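Local coordinates for metallo-beta-lactamase superfamily protein (Thermus thermophilus, PDB 2ZWR) that binds a pair of zinc ions in a metallo-beta-lactamase fold and is probably a hydrolase, at residues D144-L156 against L190-L200. Sequence-based numbering, arbitrary orientation.
Sequences DLLFRGSVGRYDL and LGLEARTNPFL. With ZN (zinc ion), chain D; ZN (zinc ion), chain C.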
ATOM      1  N   ASP A 144       0.414  -5.829  -1.101  1.00 10.50           N
ATOM      2  CA  ASP A 144       0.778  -7.006  -1.871  1.00 11.01           C
ATOM      3  C   ASP A 144       0.564  -8.316  -1.112  1.00 11.88           C
ATOM      4  O   ASP A 144       1.268  -9.290  -1.363  1.00 12.07           O
ATOM      5  CB  ASP A 144       2.227  -6.903  -2.355  1.00 10.55           C
ATOM      6  CG  ASP A 144       2.449  -5.747  -3.320  1.00 11.00           C
ATOM      7  OD1 ASP A 144       1.466  -5.028  -3.643  1.00  8.95           O
ATOM      8  OD2 ASP A 144       3.621  -5.554  -3.744  1.00  9.81           O
ATOM      9  N   LEU A 145      -0.392  -8.343  -0.182  1.00 12.67           N
ATOM     10  CA  LEU A 145      -0.746  -9.591   0.517  1.00 13.56           C
ATOM     11  C   LEU A 145      -1.528 -10.528  -0.419  1.00 13.76           C
ATOM     12  O   LEU A 145      -1.117 -11.664  -0.691  1.00 14.02           O
ATOM     13  CB  LEU A 145      -1.596  -9.297   1.759  1.00 13.75           C
ATOM     14  CG  LEU A 145      -0.885  -9.128   3.111  1.00 16.32           C
ATOM     15  N   LEU A 146      -2.649 -10.019  -0.917  1.00 13.68           N
ATOM     16  CA  LEU A 146      -3.621 -10.812  -1.643  1.00 13.90           C
ATOM     17  C   LEU A 146      -4.009 -10.150  -2.964  1.00 14.09           C
ATOM     18  O   LEU A 146      -4.431  -8.986  -2.984  1.00 14.26           O
ATOM     19  CB  LEU A 146      -4.864 -11.002  -0.760  1.00 13.69           C
ATOM     20  CG  LEU A 146      -6.063 -11.793  -1.286  1.00 13.49           C
ATOM     21  CD1 LEU A 146      -5.737 -13.285  -1.481  1.00 13.83           C
ATOM     22  CD2 LEU A 146      -7.250 -11.620  -0.338  1.00 12.54           C
ATOM     23  N   PHE A 147      -3.890 -10.906  -4.054  1.00 14.40           N
ATOM     24  CA  PHE A 147      -4.299 -10.438  -5.370  1.00 15.05           C
ATOM     25  C   PHE A 147      -5.542 -11.173  -5.840  1.00 15.43           C
ATOM     26  O   PHE A 147      -5.992 -12.125  -5.199  1.00 15.32           O
ATOM     27  CB  PHE A 147      -3.160 -10.601  -6.392  1.00 14.87           C
ATOM     28  CG  PHE A 147      -1.885  -9.896  -5.998  1.00 15.74           C
ATOM     29  CD1 PHE A 147      -1.916  -8.586  -5.503  1.00 16.25           C
ATOM     30  CD2 PHE A 147      -0.659 -10.540  -6.111  1.00 15.84           C
ATOM     31  CE1 PHE A 147      -0.736  -7.929  -5.125  1.00 15.74           C
ATOM     32  CE2 PHE A 147       0.520  -9.892  -5.741  1.00 18.03           C
ATOM     33  CZ  PHE A 147       0.480  -8.575  -5.252  1.00 15.78           C
ATOM     34  N   ARG A 148      -6.096 -10.703  -6.955  1.00 15.59           N
ATOM     35  CA  ARG A 148      -7.151 -11.404  -7.666  1.00 16.23           C
ATOM     36  C   ARG A 148      -6.515 -12.633  -8.333  1.00 16.08           C
ATOM     37  O   ARG A 148      -5.838 -12.518  -9.356  1.00 15.68           O
ATOM     38  CB  ARG A 148      -7.827 -10.449  -8.672  1.00 16.34           C
ATOM     39  CG  ARG A 148      -8.770 -11.063  -9.722  1.00 18.64           C
ATOM     40  CD  ARG A 148     -10.101 -11.539  -9.147  1.00 22.29           C
ATOM     41  NE  ARG A 148      -9.954 -12.813  -8.440  1.00 24.30           N
ATOM     42  CZ  ARG A 148      -9.990 -14.010  -9.019  1.00 24.81           C
ATOM     43  NH1 ARG A 148      -9.840 -15.096  -8.274  1.00 24.42           N
ATOM     44  NH2 ARG A 148     -10.175 -14.127 -10.336  1.00 24.98           N
ATOM     45  N   GLY A 149      -6.683 -13.790  -7.696  1.00 16.00           N
ATOM     46  CA  GLY A 149      -6.155 -15.057  -8.208  1.00 16.37           C
ATOM     47  C   GLY A 149      -4.719 -15.406  -7.838  1.00 16.64           C
ATOM     48  O   GLY A 149      -4.161 -16.369  -8.371  1.00 16.90           O
ATOM     49  N   SER A 150      -4.117 -14.644  -6.927  1.00 16.74           N
ATOM     50  CA  SER A 150      -2.745 -14.907  -6.497  1.00 17.40           C
ATOM     51  C   SER A 150      -2.444 -14.244  -5.161  1.00 17.81           C
ATOM     52  O   SER A 150      -3.336 -13.673  -4.524  1.00 17.96           O
ATOM     53  CB  SER A 150      -1.736 -14.432  -7.556  1.00 17.73           C
ATOM     54  OG  SER A 150      -0.425 -14.894  -7.238  1.00 18.74           O
ATOM     55  N   VAL A 151      -1.185 -14.339  -4.732  1.00 18.20           N
ATOM     56  CA  VAL A 151      -0.730 -13.692  -3.497  1.00 18.62           C
ATOM     57  C   VAL A 151       0.615 -13.013  -3.724  1.00 19.51           C
ATOM     58  O   VAL A 151       1.253 -13.209  -4.769  1.00 19.36           O
ATOM     59  CB  VAL A 151      -0.682 -14.663  -2.285  1.00 18.41           C
ATOM     60  CG1 VAL A 151      -2.043 -15.285  -2.044  1.00 17.95           C
ATOM     61  CG2 VAL A 151       0.392 -15.741  -2.466  1.00 18.51           C
ATOM     62  N   GLY A 152       1.030 -12.185  -2.770  1.00 20.47           N
ATOM     63  CA  GLY A 152       2.303 -11.479  -2.894  1.00 22.06           C
ATOM     64  C   GLY A 152       3.487 -12.414  -3.049  1.00 22.84           C
ATOM     65  O   GLY A 152       3.514 -13.493  -2.458  1.00 22.63           O
ATOM     66  N   ARG A 153       4.455 -12.005  -3.867  1.00 24.20           N
ATOM     67  CA  ARG A 153       5.745 -12.698  -3.955  1.00 25.51           C
ATOM     68  C   ARG A 153       6.351 -12.850  -2.558  1.00 25.83           C
ATOM     69  O   ARG A 153       6.245 -11.947  -1.716  1.00 25.65           O
ATOM     70  CB  ARG A 153       6.714 -11.928  -4.855  1.00 25.39           C
ATOM     71  CG  ARG A 153       6.320 -11.912  -6.333  1.00 26.74           C
ATOM     72  CD  ARG A 153       7.290 -11.097  -7.179  1.00 26.63           C
ATOM     73  NE  ARG A 153       8.569 -11.786  -7.352  1.00 29.69           N
ATOM     74  CZ  ARG A 153       9.590 -11.327  -8.074  1.00 31.06           C
ATOM     75  NH1 ARG A 153       9.504 -10.161  -8.699  1.00 31.64           N
ATOM     76  NH2 ARG A 153      10.708 -12.039  -8.169  1.00 32.87           N
ATOM     77  N   TYR A 154       6.955 -14.002  -2.305  1.00 26.72           N
ATOM     78  CA  TYR A 154       7.686 -14.213  -1.057  1.00 28.18           C
ATOM     79  C   TYR A 154       9.140 -14.584  -1.358  1.00 28.34           C
ATOM     80  O   TYR A 154       9.760 -15.379  -0.651  1.00 28.57           O
ATOM     81  CB  TYR A 154       6.974 -15.230  -0.142  1.00 29.09           C
ATOM     82  CG  TYR A 154       6.463 -16.477  -0.840  1.00 30.82           C
ATOM     83  CD1 TYR A 154       5.270 -16.455  -1.570  1.00 32.88           C
ATOM     84  CD2 TYR A 154       7.171 -17.679  -0.772  1.00 32.57           C
ATOM     85  CE1 TYR A 154       4.793 -17.599  -2.215  1.00 33.44           C
ATOM     86  CE2 TYR A 154       6.704 -18.833  -1.413  1.00 33.11           C
ATOM     87  CZ  TYR A 154       5.514 -18.784  -2.131  1.00 32.97           C
ATOM     88  OH  TYR A 154       5.036 -19.917  -2.766  1.00 33.39           O
ATOM     89  N   ASP A 155       9.668 -13.976  -2.419  1.00 28.74           N
ATOM     90  CA  ASP A 155      11.066 -14.131  -2.822  1.00 29.34           C
ATOM     91  C   ASP A 155      11.783 -12.779  -2.927  1.00 29.09           C
ATOM     92  O   ASP A 155      12.916 -12.706  -3.407  1.00 29.33           O
ATOM     93  CB  ASP A 155      11.157 -14.891  -4.162  1.00 29.63           C
ATOM     94  CG  ASP A 155      10.527 -14.131  -5.333  1.00 31.04           C
ATOM     95  OD1 ASP A 155       9.730 -13.193  -5.110  1.00 32.41           O
ATOM     96  OD2 ASP A 155      10.827 -14.485  -6.497  1.00 32.42           O
ATOM     97  N   LEU A 156      11.108 -11.714  -2.498  1.00 28.65           N
ATOM     98  CA  LEU A 156      11.660 -10.359  -2.555  1.00 28.13           C
ATOM     99  C   LEU A 156      12.400  -9.995  -1.263  1.00 27.67           C
ATOM    100  O   LEU A 156      12.356 -10.765  -0.291  1.00 27.63           O
ATOM    101  CB  LEU A 156      10.558  -9.340  -2.855  1.00 28.40           C
ATOM    102  CG  LEU A 156      10.019  -9.292  -4.283  1.00 28.51           C
ATOM    103  CD1 LEU A 156       8.902  -8.249  -4.391  1.00 28.29           C
ATOM    104  CD2 LEU A 156      11.138  -9.006  -5.281  1.00 28.57           C
ATOM    105  N   LEU A 190     -12.785 -10.582  -0.312  1.00 11.66           N
ATOM    106  CA  LEU A 190     -12.255 -11.694   0.455  1.00 12.37           C
ATOM    107  C   LEU A 190     -13.019 -12.985   0.148  1.00 12.66           C
ATOM    108  O   LEU A 190     -12.423 -14.054   0.085  1.00 12.85           O
ATOM    109  CB  LEU A 190     -12.241 -11.385   1.950  1.00 12.14           C
ATOM    110  CG  LEU A 190     -11.207 -10.362   2.431  1.00 12.28           C
ATOM    111  CD1 LEU A 190     -11.320 -10.184   3.943  1.00 13.27           C
ATOM    112  CD2 LEU A 190      -9.773 -10.763   2.057  1.00 11.01           C
ATOM    113  N   GLY A 191     -14.328 -12.868  -0.075  1.00 13.07           N
ATOM    114  CA  GLY A 191     -15.181 -14.018  -0.404  1.00 13.31           C
ATOM    115  C   GLY A 191     -14.858 -14.649  -1.758  1.00 13.30           C
ATOM    116  O   GLY A 191     -14.822 -15.865  -1.885  1.00 12.81           O
ATOM    117  N   LEU A 192     -14.622 -13.822  -2.772  1.00 13.59           N
ATOM    118  CA  LEU A 192     -14.227 -14.333  -4.080  1.00 14.14           C
ATOM    119  C   LEU A 192     -12.909 -15.112  -4.002  1.00 14.60           C
ATOM    120  O   LEU A 192     -12.792 -16.199  -4.565  1.00 15.10           O
ATOM    121  CB  LEU A 192     -14.130 -13.209  -5.123  1.00 13.89           C
ATOM    122  CG  LEU A 192     -13.498 -13.551  -6.496  1.00 13.99           C
ATOM    123  CD1 LEU A 192     -14.242 -14.683  -7.240  1.00 12.71           C
ATOM    124  CD2 LEU A 192     -13.418 -12.315  -7.383  1.00 13.66           C
ATOM    125  N   GLU A 193     -11.922 -14.557  -3.314  1.00 15.11           N
ATOM    126  CA  GLU A 193     -10.636 -15.242  -3.167  1.00 15.81           C
ATOM    127  C   GLU A 193     -10.755 -16.520  -2.333  1.00 16.49           C
ATOM    128  O   GLU A 193     -10.084 -17.513  -2.624  1.00 16.55           O
ATOM    129  CB  GLU A 193      -9.550 -14.301  -2.614  1.00 15.52           C
ATOM    130  CG  GLU A 193      -9.220 -13.118  -3.534  1.00 14.79           C
ATOM    131  CD  GLU A 193      -8.958 -13.535  -4.980  1.00 14.96           C
ATOM    132  OE1 GLU A 193      -9.634 -12.997  -5.884  1.00 14.20           O
ATOM    133  OE2 GLU A 193      -8.090 -14.417  -5.215  1.00 16.06           O
ATOM    134  N   ALA A 194     -11.613 -16.508  -1.318  1.00 17.25           N
ATOM    135  CA  ALA A 194     -11.904 -17.735  -0.559  1.00 18.61           C
ATOM    136  C   ALA A 194     -12.377 -18.876  -1.474  1.00 19.35           C
ATOM    137  O   ALA A 194     -12.080 -20.041  -1.226  1.00 19.82           O
ATOM    138  CB  ALA A 194     -12.934 -17.468   0.551  1.00 18.32           C
ATOM    139  N   ARG A 195     -13.091 -18.521  -2.541  1.00 20.28           N
ATOM    140  CA  ARG A 195     -13.628 -19.492  -3.488  1.00 20.99           C
ATOM    141  C   ARG A 195     -12.686 -19.868  -4.637  1.00 21.09           C
ATOM    142  O   ARG A 195     -12.791 -20.969  -5.175  1.00 21.65           O
ATOM    143  CB  ARG A 195     -14.969 -18.999  -4.055  1.00 21.15           C
ATOM    144  CG  ARG A 195     -16.179 -19.138  -3.094  1.00 23.43           C
ATOM    145  CD  ARG A 195     -16.611 -20.601  -2.861  1.00 26.10           C
ATOM    146  NE  ARG A 195     -18.001 -20.709  -2.400  1.00 28.95           N
ATOM    147  CZ  ARG A 195     -18.397 -21.184  -1.218  1.00 29.12           C
ATOM    148  NH1 ARG A 195     -17.512 -21.615  -0.332  1.00 29.55           N
ATOM    149  NH2 ARG A 195     -19.694 -21.230  -0.924  1.00 29.23           N
ATOM    150  N   THR A 196     -11.775 -18.972  -5.018  1.00 21.17           N
ATOM    151  CA  THR A 196     -11.024 -19.137  -6.268  1.00 21.00           C
ATOM    152  C   THR A 196      -9.500 -19.110  -6.181  1.00 21.21           C
ATOM    153  O   THR A 196      -8.829 -19.587  -7.104  1.00 21.50           O
ATOM    154  CB  THR A 196     -11.381 -18.047  -7.282  1.00 21.12           C
ATOM    155  OG1 THR A 196     -11.109 -16.764  -6.701  1.00 21.06           O
ATOM    156  CG2 THR A 196     -12.837 -18.141  -7.703  1.00 21.30           C
ATOM    157  N   ASN A 197      -8.946 -18.519  -5.127  1.00 20.84           N
ATOM    158  CA  ASN A 197      -7.493 -18.361  -5.039  1.00 20.35           C
ATOM    159  C   ASN A 197      -6.750 -19.692  -4.826  1.00 20.68           C
ATOM    160  O   ASN A 197      -6.971 -20.373  -3.814  1.00 20.19           O
ATOM    161  CB  ASN A 197      -7.123 -17.356  -3.948  1.00 20.12           C
ATOM    162  CG  ASN A 197      -5.732 -16.763  -4.137  1.00 19.04           C
ATOM    163  OD1 ASN A 197      -4.734 -17.477  -4.181  1.00 17.78           O
ATOM    164  ND2 ASN A 197      -5.666 -15.446  -4.233  1.00 18.35           N
ATOM    165  N   PRO A 198      -5.845 -20.047  -5.764  1.00 20.92           N
ATOM    166  CA  PRO A 198      -5.095 -21.301  -5.678  1.00 21.80           C
ATOM    167  C   PRO A 198      -4.140 -21.395  -4.479  1.00 22.89           C
ATOM    168  O   PRO A 198      -3.719 -22.500  -4.120  1.00 22.98           O
ATOM    169  CB  PRO A 198      -4.314 -21.331  -6.992  1.00 21.70           C
ATOM    170  CG  PRO A 198      -4.203 -19.914  -7.399  1.00 21.36           C
ATOM    171  CD  PRO A 198      -5.472 -19.273  -6.961  1.00 20.98           C
ATOM    172  N   PHE A 199      -3.809 -20.251  -3.867  1.00 23.81           N
ATOM    173  CA  PHE A 199      -2.934 -20.217  -2.686  1.00 24.66           C
ATOM    174  C   PHE A 199      -3.739 -20.301  -1.379  1.00 25.57           C
ATOM    175  O   PHE A 199      -3.165 -20.304  -0.286  1.00 25.89           O
ATOM    176  CB  PHE A 199      -2.083 -18.940  -2.667  1.00 24.38           C
ATOM    177  CG  PHE A 199      -1.082 -18.836  -3.788  1.00 24.14           C
ATOM    178  CD1 PHE A 199       0.239 -19.254  -3.602  1.00 24.16           C
ATOM    179  CD2 PHE A 199      -1.444 -18.283  -5.014  1.00 22.32           C
ATOM    180  CE1 PHE A 199       1.180 -19.136  -4.631  1.00 24.21           C
ATOM    181  CE2 PHE A 199      -0.519 -18.166  -6.050  1.00 23.20           C
ATOM    182  CZ  PHE A 199       0.800 -18.587  -5.859  1.00 23.91           C
ATOM    183  N   LEU A 200      -5.062 -20.348  -1.495  1.00 26.35           N
ATOM    184  CA  LEU A 200      -5.939 -20.373  -0.329  1.00 27.29           C
ATOM    185  C   LEU A 200      -6.732 -21.683  -0.232  1.00 27.91           C
ATOM    186  O   LEU A 200      -6.842 -22.435  -1.212  1.00 28.69           O
ATOM    187  CB  LEU A 200      -6.893 -19.178  -0.369  1.00 27.06           C
ATOM    188  CG  LEU A 200      -6.564 -17.853   0.330  1.00 27.26           C
ATOM    189  CD1 LEU A 200      -5.087 -17.436   0.263  1.00 26.36           C
ATOM    190  CD2 LEU A 200      -7.456 -16.752  -0.247  1.00 26.36           C
TER
HETATM  191 ZN    ZN D 209       5.889  -5.401  -2.619  1.00 11.09          ZN
HETATM  192 ZN    ZN C 208       4.255  -4.131  -5.189  1.00 11.99          ZN
HETATM  193  O   HOH W   1       5.975  -4.661  -4.555  1.00 14.02           O
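Gly149, in the turn of a small hairpin, lies closest to Asn197, just past the end of helix 190-196; their CA atoms are 4.8 Å apart. The hairpin pairs 146-147 with 150-151, and the chain after the helix makes a type I turn from Asn197 to Leu200. Glu193 reaches from the helix to the hairpin turn. Its OE1 receives Arg148 NE at 2.6 Å in a salt bridge whose N-H...O hydrogen bond is nearly straight (170°). The syn lone pair is used, and OE1 lies in the guanidinium plane. The Arg148 chain bends at chi2 (72°) and chi3 (-77°), which brings NE there, and Leu192 CD2 lies over one guanidinium face. The other oxygen, Glu193 OE2, accepts from Gly149 N at 2.9 Å on its syn side and from Asn197 ND2 at 2.8 Å on its anti side. Asn197 ND2 also donates to Ser150 O at 2.9 Å. It approaches from above the carbonyl plane, while Phe147 N reaches Ser150 O from the opposite face. The Asn197 amide is held at its other end too: OD1 accepts Phe199 N in an Asx turn. Within this turn, the Phe199 ring takes Val151 CG2 over one face, a CH-pi contact 3.8 Å from the centroid. Leu146 CD2 packs on Leu190 CD2 at 3.6 Å, and CD1 of Leu146 lies against Leu200. Leu171 and Leu168 of helix 161-171 touch Leu146 and Val151, respectively. Asp144, which precedes the hairpin, bridges both zinc ions through OD2; with a bridging water, His54, His56, Asp58, His59, His125 and His184 complete the sites. The contact thus joins the last modelled helix to the hairpin that follows a metal ligand. Both Glu193 oxygens and the Asn197 amide are tied by several bonds, which fixes their orientation, and the arginine and two N-H donors probably stabilise the glutamate as a carboxylate.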